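Local coordinates for protein pyocin-S2 (Pseudomonas aeruginosa, PDB 5ODW) that kills sensitive bacterial cells as a nuclease bacteriocin that breaks down chromosomal DNA and blocks lipid synthesis, this chain being its N-terminal portion, at residues P40-Y54 and E138-Y152. Residues are numbered along the deposited sequence; the frame is centred on the assembly and turned at random.
Sequences PPGPSPYVGTGMQEY and ESMYQSQLLASRKFY
Tyr141 and Gly50 join two nearly antiparallel helices, 47-54 and 138-148, whose segment axes approach to 10.4 Å at 158° in the elongated, mostly helical N-terminal part of the pyocin. With CG anti to the backbone N (chi1 174°), the Tyr141 side chain runs across to the facing helix. Its CB lies 4.1 Å from Tyr54 CE2. Farther out, Tyr141 CG and CD2 face Tyr54 CD2, which lies over one face of the Tyr141 ring, the two rings being inclined at 33°; Tyr141 CE2 meets Tyr54 CB. Leu145 CG lies over the opposite face, and Met51 SD sits at the ring edge in a Met-aromatic contact, 3.7 Å from Tyr141 CD2. The Met51 side chain is a knob held among Glu138, Tyr141, Gln142 and Leu145.

Beyond the end of helix 138-148, the Tyr152 ring lays one face against Gly50 CA, a CH-pi contact with Gly50 CA 3.9 Å from the ring centroid, while Phe151 turns its ring edge toward the Tyr46 face in an offset edge-to-face pair. Arg149, at positive phi just after the helix, donates from NE to Pro40 O at 3.1 Å, linking the helix end to the proline-rich segment 40-45; nearby, Lys150 NZ pairs with an acidic side chain of another protein's chain. At the tip of Tyr141, its OH donates to Gly50 O at 2.7 Å; that oxygen also accepts from Tyr54 N, the two donors coming from opposite faces of its carbonyl plane.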
# COMPACT_ATOMS: atom_id res chain seq x y z
N PRO C 40 4.47 -10.41 1.24
CA PRO C 40 3.90 -9.23 0.59
C PRO C 40 2.37 -9.21 0.55
O PRO C 40 1.72 -10.21 0.17
CB PRO C 40 4.53 -9.26 -0.81
CG PRO C 40 5.79 -10.01 -0.64
CD PRO C 40 5.42 -11.09 0.34
N PRO C 41 1.79 -8.06 0.96
CA PRO C 41 0.33 -7.92 0.91
C PRO C 41 -0.08 -7.89 -0.58
O PRO C 41 0.74 -7.58 -1.46
CB PRO C 41 0.08 -6.57 1.59
CG PRO C 41 1.37 -6.17 2.24
CD PRO C 41 2.44 -6.82 1.45
N GLY C 42 -1.34 -8.20 -0.82
CA GLY C 42 -1.89 -8.22 -2.17
C GLY C 42 -1.97 -9.59 -2.81
O GLY C 42 -1.47 -10.57 -2.23
N PRO C 43 -2.59 -9.69 -4.03
CA PRO C 43 -2.78 -11.00 -4.69
C PRO C 43 -1.55 -11.91 -4.81
O PRO C 43 -0.46 -11.46 -5.21
CB PRO C 43 -3.35 -10.64 -6.08
CG PRO C 43 -3.21 -9.18 -6.22
CD PRO C 43 -3.23 -8.63 -4.84
N SER C 44 -1.75 -13.20 -4.46
CA SER C 44 -0.74 -14.27 -4.50
C SER C 44 -0.59 -14.79 -5.92
O SER C 44 -1.59 -15.19 -6.52
CB SER C 44 -1.15 -15.41 -3.58
OG SER C 44 -0.33 -16.55 -3.71
N PRO C 45 0.65 -14.84 -6.49
CA PRO C 45 0.81 -15.38 -7.85
C PRO C 45 0.87 -16.93 -7.94
O PRO C 45 0.88 -17.51 -9.05
CB PRO C 45 2.11 -14.73 -8.34
CG PRO C 45 2.71 -14.03 -7.16
CD PRO C 45 1.95 -14.39 -5.95
N TYR C 46 0.91 -17.61 -6.77
CA TYR C 46 1.09 -19.07 -6.67
C TYR C 46 -0.19 -19.88 -6.61
O TYR C 46 -0.13 -21.12 -6.65
CB TYR C 46 1.96 -19.42 -5.43
CG TYR C 46 3.06 -18.43 -5.12
CD1 TYR C 46 4.25 -18.43 -5.83
CD2 TYR C 46 2.91 -17.49 -4.09
CE1 TYR C 46 5.25 -17.49 -5.57
CE2 TYR C 46 3.91 -16.56 -3.81
CZ TYR C 46 5.08 -16.57 -4.55
OH TYR C 46 6.08 -15.68 -4.24
N VAL C 47 -1.35 -19.22 -6.49
CA VAL C 47 -2.64 -19.92 -6.33
C VAL C 47 -2.95 -20.82 -7.57
O VAL C 47 -3.06 -22.04 -7.40
CB VAL C 47 -3.83 -18.99 -5.94
CG1 VAL C 47 -5.08 -19.81 -5.70
CG2 VAL C 47 -3.50 -18.19 -4.69
N GLY C 48 -2.99 -20.22 -8.76
CA GLY C 48 -3.24 -20.91 -10.02
C GLY C 48 -2.41 -22.15 -10.22
O GLY C 48 -2.97 -23.24 -10.43
N THR C 49 -1.07 -22.01 -10.13
CA THR C 49 -0.11 -23.12 -10.30
C THR C 49 -0.16 -24.09 -9.10
O THR C 49 0.04 -25.29 -9.28
CB THR C 49 1.31 -22.62 -10.63
OG1 THR C 49 1.81 -21.84 -9.55
CG2 THR C 49 1.37 -21.80 -11.92
N GLY C 50 -0.51 -23.57 -7.91
CA GLY C 50 -0.67 -24.38 -6.71
C GLY C 50 -1.82 -25.35 -6.81
O GLY C 50 -1.70 -26.52 -6.42
N MET C 51 -2.94 -24.86 -7.36
CA MET C 51 -4.16 -25.63 -7.59
C MET C 51 -3.94 -26.67 -8.68
O MET C 51 -4.39 -27.82 -8.54
CB MET C 51 -5.33 -24.69 -7.90
CG MET C 51 -5.88 -23.92 -6.66
SD MET C 51 -5.95 -24.76 -5.03
CE MET C 51 -7.24 -25.96 -5.30
N GLN C 52 -3.19 -26.27 -9.75
CA GLN C 52 -2.76 -27.07 -10.92
C GLN C 52 -1.84 -28.22 -10.46
O GLN C 52 -2.00 -29.34 -10.95
CB GLN C 52 -2.00 -26.15 -11.90
CG GLN C 52 -1.56 -26.78 -13.21
CD GLN C 52 -0.43 -25.99 -13.86
OE1 GLN C 52 -0.57 -24.80 -14.18
NE2 GLN C 52 0.72 -26.65 -14.06
N GLU C 53 -0.89 -27.95 -9.53
CA GLU C 53 0.05 -28.95 -9.00
C GLU C 53 -0.65 -29.94 -8.08
O GLU C 53 -0.27 -31.11 -8.04
CB GLU C 53 1.25 -28.29 -8.30
CG GLU C 53 2.24 -27.60 -9.22
CD GLU C 53 2.76 -28.44 -10.37
OE1 GLU C 53 3.45 -29.45 -10.11
OE2 GLU C 53 2.45 -28.09 -11.54
N TYR C 54 -1.68 -29.45 -7.34
CA TYR C 54 -2.50 -30.25 -6.42
C TYR C 54 -3.30 -31.27 -7.20
O TYR C 54 -3.25 -32.45 -6.87
CB TYR C 54 -3.44 -29.35 -5.60
CG TYR C 54 -4.26 -30.11 -4.58
CD1 TYR C 54 -5.46 -30.72 -4.94
CD2 TYR C 54 -3.84 -30.23 -3.26
CE1 TYR C 54 -6.20 -31.47 -4.03
CE2 TYR C 54 -4.59 -30.94 -2.32
CZ TYR C 54 -5.76 -31.56 -2.72
OH TYR C 54 -6.51 -32.27 -1.81
N GLU C 138 -8.77 -30.60 -0.51
CA GLU C 138 -8.72 -29.57 -1.56
C GLU C 138 -9.23 -28.20 -1.12
O GLU C 138 -8.64 -27.18 -1.45
CB GLU C 138 -9.41 -30.03 -2.84
CG GLU C 138 -9.22 -29.07 -4.00
CD GLU C 138 -9.36 -29.72 -5.36
OE1 GLU C 138 -9.36 -29.00 -6.38
OE2 GLU C 138 -9.47 -30.96 -5.42
N SER C 139 -10.34 -28.18 -0.38
CA SER C 139 -10.89 -26.94 0.15
C SER C 139 -9.97 -26.24 1.16
O SER C 139 -9.82 -25.03 1.14
CB SER C 139 -12.24 -27.22 0.81
OG SER C 139 -12.93 -28.24 0.11
N MET C 140 -9.38 -27.03 2.05
CA MET C 140 -8.43 -26.59 3.09
C MET C 140 -7.15 -26.00 2.48
O MET C 140 -6.70 -24.94 2.93
CB MET C 140 -8.08 -27.79 3.99
CG MET C 140 -7.23 -27.45 5.19
SD MET C 140 -6.53 -28.91 5.96
CE MET C 140 -5.26 -28.16 6.98
N TYR C 141 -6.58 -26.69 1.47
CA TYR C 141 -5.37 -26.31 0.74
C TYR C 141 -5.53 -24.94 0.08
O TYR C 141 -4.69 -24.06 0.27
CB TYR C 141 -5.02 -27.40 -0.30
CG TYR C 141 -3.87 -27.11 -1.24
CD1 TYR C 141 -2.55 -27.29 -0.83
CD2 TYR C 141 -4.09 -26.77 -2.57
CE1 TYR C 141 -1.48 -27.09 -1.71
CE2 TYR C 141 -3.04 -26.57 -3.46
CZ TYR C 141 -1.74 -26.74 -3.03
OH TYR C 141 -0.70 -26.56 -3.91
N GLN C 142 -6.62 -24.76 -0.67
CA GLN C 142 -6.92 -23.52 -1.36
C GLN C 142 -7.09 -22.37 -0.37
O GLN C 142 -6.63 -21.28 -0.66
CB GLN C 142 -8.15 -23.68 -2.26
CG GLN C 142 -8.33 -22.53 -3.25
CD GLN C 142 -9.68 -22.51 -3.89
OE1 GLN C 142 -9.82 -22.58 -5.11
NE2 GLN C 142 -10.72 -22.41 -3.07
N SER C 143 -7.71 -22.64 0.81
CA SER C 143 -7.91 -21.67 1.89
C SER C 143 -6.56 -21.24 2.46
O SER C 143 -6.37 -20.05 2.72
CB SER C 143 -8.75 -22.26 2.99
OG SER C 143 -9.98 -22.72 2.47
N GLN C 144 -5.63 -22.20 2.62
CA GLN C 144 -4.27 -21.96 3.11
C GLN C 144 -3.47 -21.11 2.13
O GLN C 144 -2.78 -20.20 2.58
CB GLN C 144 -3.55 -23.27 3.41
CG GLN C 144 -3.99 -23.88 4.72
CD GLN C 144 -3.44 -25.25 4.94
OE1 GLN C 144 -3.63 -26.15 4.13
NE2 GLN C 144 -2.78 -25.44 6.08
N LEU C 145 -3.60 -21.37 0.81
CA LEU C 145 -2.91 -20.58 -0.24
C LEU C 145 -3.41 -19.13 -0.25
O LEU C 145 -2.60 -18.20 -0.30
CB LEU C 145 -3.07 -21.21 -1.65
CG LEU C 145 -2.38 -22.57 -1.96
CD1 LEU C 145 -2.40 -22.85 -3.43
CD2 LEU C 145 -0.94 -22.61 -1.49
N LEU C 146 -4.75 -18.95 -0.20
CA LEU C 146 -5.45 -17.65 -0.19
C LEU C 146 -5.15 -16.83 1.09
O LEU C 146 -4.86 -15.64 0.98
CB LEU C 146 -6.96 -17.84 -0.39
CG LEU C 146 -7.42 -18.29 -1.79
CD1 LEU C 146 -8.74 -18.99 -1.73
CD2 LEU C 146 -7.55 -17.13 -2.72
N ALA C 147 -5.14 -17.48 2.26
CA ALA C 147 -4.84 -16.87 3.56
C ALA C 147 -3.37 -16.52 3.73
O ALA C 147 -3.08 -15.44 4.22
CB ALA C 147 -5.26 -17.79 4.69
N SER C 148 -2.44 -17.42 3.35
CA SER C 148 -1.00 -17.20 3.52
C SER C 148 -0.34 -16.32 2.47
O SER C 148 0.68 -15.71 2.76
CB SER C 148 -0.25 -18.52 3.62
OG SER C 148 -0.30 -19.28 2.42
N ARG C 149 -0.88 -16.29 1.24
CA ARG C 149 -0.35 -15.56 0.06
C ARG C 149 1.06 -16.03 -0.33
O ARG C 149 1.68 -15.42 -1.21
CB ARG C 149 -0.37 -14.02 0.21
CG ARG C 149 -1.63 -13.40 0.72
CD ARG C 149 -1.45 -11.92 0.98
NE ARG C 149 -0.40 -11.62 1.95
CZ ARG C 149 -0.52 -11.73 3.27
NH1 ARG C 149 -1.65 -12.17 3.81
NH2 ARG C 149 0.49 -11.40 4.07
N LYS C 150 1.56 -17.09 0.33
CA LYS C 150 2.90 -17.62 0.07
C LYS C 150 2.90 -18.84 -0.85
O LYS C 150 1.85 -19.30 -1.31
CB LYS C 150 3.67 -17.89 1.38
CG LYS C 150 3.05 -18.86 2.37
CD LYS C 150 3.73 -18.70 3.72
CE LYS C 150 3.43 -19.83 4.67
NZ LYS C 150 4.28 -19.76 5.87
N PHE C 151 4.12 -19.31 -1.17
CA PHE C 151 4.40 -20.43 -2.06
C PHE C 151 3.75 -21.73 -1.62
O PHE C 151 3.82 -22.09 -0.44
CB PHE C 151 5.91 -20.58 -2.25
CG PHE C 151 6.27 -21.60 -3.30
CD1 PHE C 151 5.97 -21.38 -4.64
CD2 PHE C 151 6.89 -22.79 -2.95
CE1 PHE C 151 6.29 -22.34 -5.60
CE2 PHE C 151 7.20 -23.75 -3.91
CZ PHE C 151 6.89 -23.52 -5.23
N TYR C 152 3.12 -22.42 -2.58
CA TYR C 152 2.35 -23.66 -2.42
C TYR C 152 3.15 -24.84 -1.90
O TYR C 152 2.61 -25.62 -1.12
CB TYR C 152 1.59 -24.03 -3.70
CG TYR C 152 2.44 -24.24 -4.93
CD1 TYR C 152 2.95 -25.50 -5.24
CD2 TYR C 152 2.65 -23.21 -5.85
CE1 TYR C 152 3.72 -25.71 -6.39
CE2 TYR C 152 3.38 -23.42 -7.02
CZ TYR C 152 3.93 -24.67 -7.27
OH TYR C 152 4.67 -24.87 -8.41